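Local coordinates for protein gamma-glutamyltranspeptidase (Streptomyces lincolnensis, PDB 6J3A) that is an LmbA-like homologue of gamma-glutamyltranspeptidases, Ntn-clan enzymes that transfer or hydrolyse gamma-glutamyl groups, though its own reaction may differ, at residues Leu64-Gly69 / Pro485-Arg490. Numbering follows the deposited sequence.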
loop_
_atom_site.group_PDB
_atom_site.type_symbol
_atom_site.label_atom_id
_atom_site.label_comp_id
_atom_site.label_asym_id
_atom_site.label_seq_id
_atom_site.Cartn_x
_atom_site.Cartn_y
_atom_site.Cartn_z
ATOM N N LEU A 64 20.946 10.869 -2.810
ATOM C CA LEU A 64 20.787 11.625 -4.047
ATOM C C LEU A 64 19.633 12.587 -3.892
ATOM O O LEU A 64 18.506 12.160 -3.665
ATOM C CB LEU A 64 20.478 10.692 -5.208
ATOM C CG LEU A 64 21.682 10.093 -5.918
ATOM C CD1 LEU A 64 21.231 8.932 -6.784
ATOM C CD2 LEU A 64 22.380 11.144 -6.765
ATOM N N LEU A 65 19.901 13.875 -4.048
ATOM C CA LEU A 65 18.858 14.881 -3.941
ATOM C C LEU A 65 18.691 15.614 -5.274
ATOM O O LEU A 65 19.653 15.808 -6.019
ATOM C CB LEU A 65 19.123 15.849 -2.783
ATOM C CG LEU A 65 20.508 16.480 -2.586
ATOM C CD1 LEU A 65 20.377 17.779 -1.792
ATOM C CD2 LEU A 65 21.491 15.551 -1.878
ATOM N N ALA A 66 17.452 15.990 -5.568
ATOM C CA ALA A 66 17.110 16.715 -6.785
ATOM C C ALA A 66 16.089 17.775 -6.411
ATOM O O ALA A 66 14.898 17.582 -6.664
ATOM C CB ALA A 66 16.537 15.766 -7.824
ATOM N N PRO A 67 16.545 18.894 -5.786
ATOM C CA PRO A 67 15.635 20.001 -5.416
ATOM C C PRO A 67 14.904 20.577 -6.636
ATOM O O PRO A 67 15.471 20.632 -7.720
ATOM C CB PRO A 67 16.564 21.051 -4.775
ATOM C CG PRO A 67 17.881 20.383 -4.573
ATOM C CD PRO A 67 17.956 19.258 -5.564
ATOM N N ALA A 68 13.655 20.985 -6.448
ATOM C CA ALA A 68 12.765 21.372 -7.548
ATOM C C ALA A 68 13.473 22.136 -8.670
ATOM O O ALA A 68 13.535 21.667 -9.813
ATOM C CB ALA A 68 11.594 22.180 -7.012
ATOM N N GLY A 69 14.036 23.285 -8.325
ATOM C CA GLY A 69 14.680 24.145 -9.319
ATOM C C GLY A 69 16.020 23.640 -9.842
ATOM O O GLY A 69 16.218 23.523 -11.052
ATOM N N PRO A 485 21.860 4.543 -4.471
ATOM C CA PRO A 485 20.569 5.069 -4.923
ATOM C C PRO A 485 20.645 5.641 -6.342
ATOM O O PRO A 485 21.741 5.830 -6.880
ATOM C CB PRO A 485 20.251 6.172 -3.903
ATOM C CG PRO A 485 21.568 6.592 -3.357
ATOM C CD PRO A 485 22.535 5.453 -3.528
ATOM N N SER A 486 19.484 5.933 -6.918
ATOM C CA SER A 486 19.381 6.448 -8.286
ATOM C C SER A 486 18.409 7.605 -8.371
ATOM O O SER A 486 17.420 7.667 -7.626
ATOM C CB SER A 486 18.891 5.362 -9.247
ATOM O OG SER A 486 19.643 4.170 -9.113
ATOM N N ILE A 487 18.713 8.526 -9.275
ATOM C CA ILE A 487 17.750 9.503 -9.751
ATOM C C ILE A 487 17.821 9.502 -11.279
ATOM O O ILE A 487 18.903 9.520 -11.856
ATOM C CB ILE A 487 17.992 10.906 -9.141
ATOM C CG1 ILE A 487 17.525 10.918 -7.682
ATOM C CG2 ILE A 487 17.248 11.977 -9.939
ATOM C CD1 ILE A 487 17.597 12.261 -6.980
ATOM N N ALA A 488 16.665 9.468 -11.932
ATOM C CA ALA A 488 16.619 9.488 -13.398
ATOM C C ALA A 488 16.013 10.777 -13.898
ATOM O O ALA A 488 15.002 11.235 -13.381
ATOM C CB ALA A 488 15.852 8.298 -13.950
ATOM N N LEU A 489 16.672 11.361 -14.894
ATOM C CA LEU A 489 16.162 12.504 -15.634
ATOM C C LEU A 489 15.594 12.049 -16.979
ATOM O O LEU A 489 16.037 11.041 -17.545
ATOM C CB LEU A 489 17.270 13.538 -15.863
ATOM C CG LEU A 489 18.277 13.799 -14.737
ATOM C CD1 LEU A 489 19.231 14.925 -15.106
ATOM C CD2 LEU A 489 17.563 14.149 -13.448
ATOM N N ARG A 490 14.607 12.787 -17.472
ATOM C CA ARG A 490 14.118 12.633 -18.845
ATOM C C ARG A 490 14.209 14.015 -19.460
ATOM O O ARG A 490 13.596 14.951 -18.943
ATOM C CB ARG A 490 12.679 12.112 -18.856
ATOM C CG ARG A 490 12.072 11.888 -20.230
ATOM C CD ARG A 490 12.651 10.661 -20.908
ATOM N NE ARG A 490 11.991 10.392 -22.190
ATOM C CZ ARG A 490 12.202 11.057 -23.334
ATOM N NH1 ARG A 490 13.076 12.066 -23.411
ATOM N NH2 ARG A 490 11.521 10.709 -24.424
#
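Leu64 packs against Pro485 and Ile487 where two strands run in roughly the same direction without pairing: the axes of 64-66 and 486-490 make an angle of 32° and approach to 7.4 Å. The CA atoms of Leu64 and Pro485 mark the nearest register, at 6.6 Å. Each strand spends its backbone bonds on its own neighbours, Leu64 on Ala435 and Leu65 on Arg73, Ser486 on Phe498 and Ile487 on Cys271, which leaves the meeting to side chains packed on each other and on the facing backbone.

Ile487 reaches across with its delta methyl. Its CG1-CD1 arm is fully extended (chi2 -175°), and CD1 lies 3.7 Å from Leu64 CB. The same methyl meets Ala66 CB at 3.8 Å and rests on the backbone between, 3.4 Å from Leu64 O. Leu64 answers from the opposite strand: with CG beside the backbone N (chi1 -87°), the CD1 branch reaches the start of 485-490, 3.4 Å from Ser486 CA. There it also presses closely on Pro485 O, at 3.1 Å, while Pro485 CB makes an apolar contact with Leu64 CD1 at 4.1 Å. The carbonyl it covers is not without a polar partner, since Lys272 NZ bonds to both Pro485 O and Ser486 OG.

Alternation completes the pattern. Leu65 and Ser486 point away from the interface, Leu65 onto Tyr37 of helix 36-50. Strands that present one aliphatic face inward and the other toward helices characterise the alpha-beta-beta-alpha sandwich of Ntn hydrolases, and this contact is consistent with part of its buried sheet-to-sheet interface.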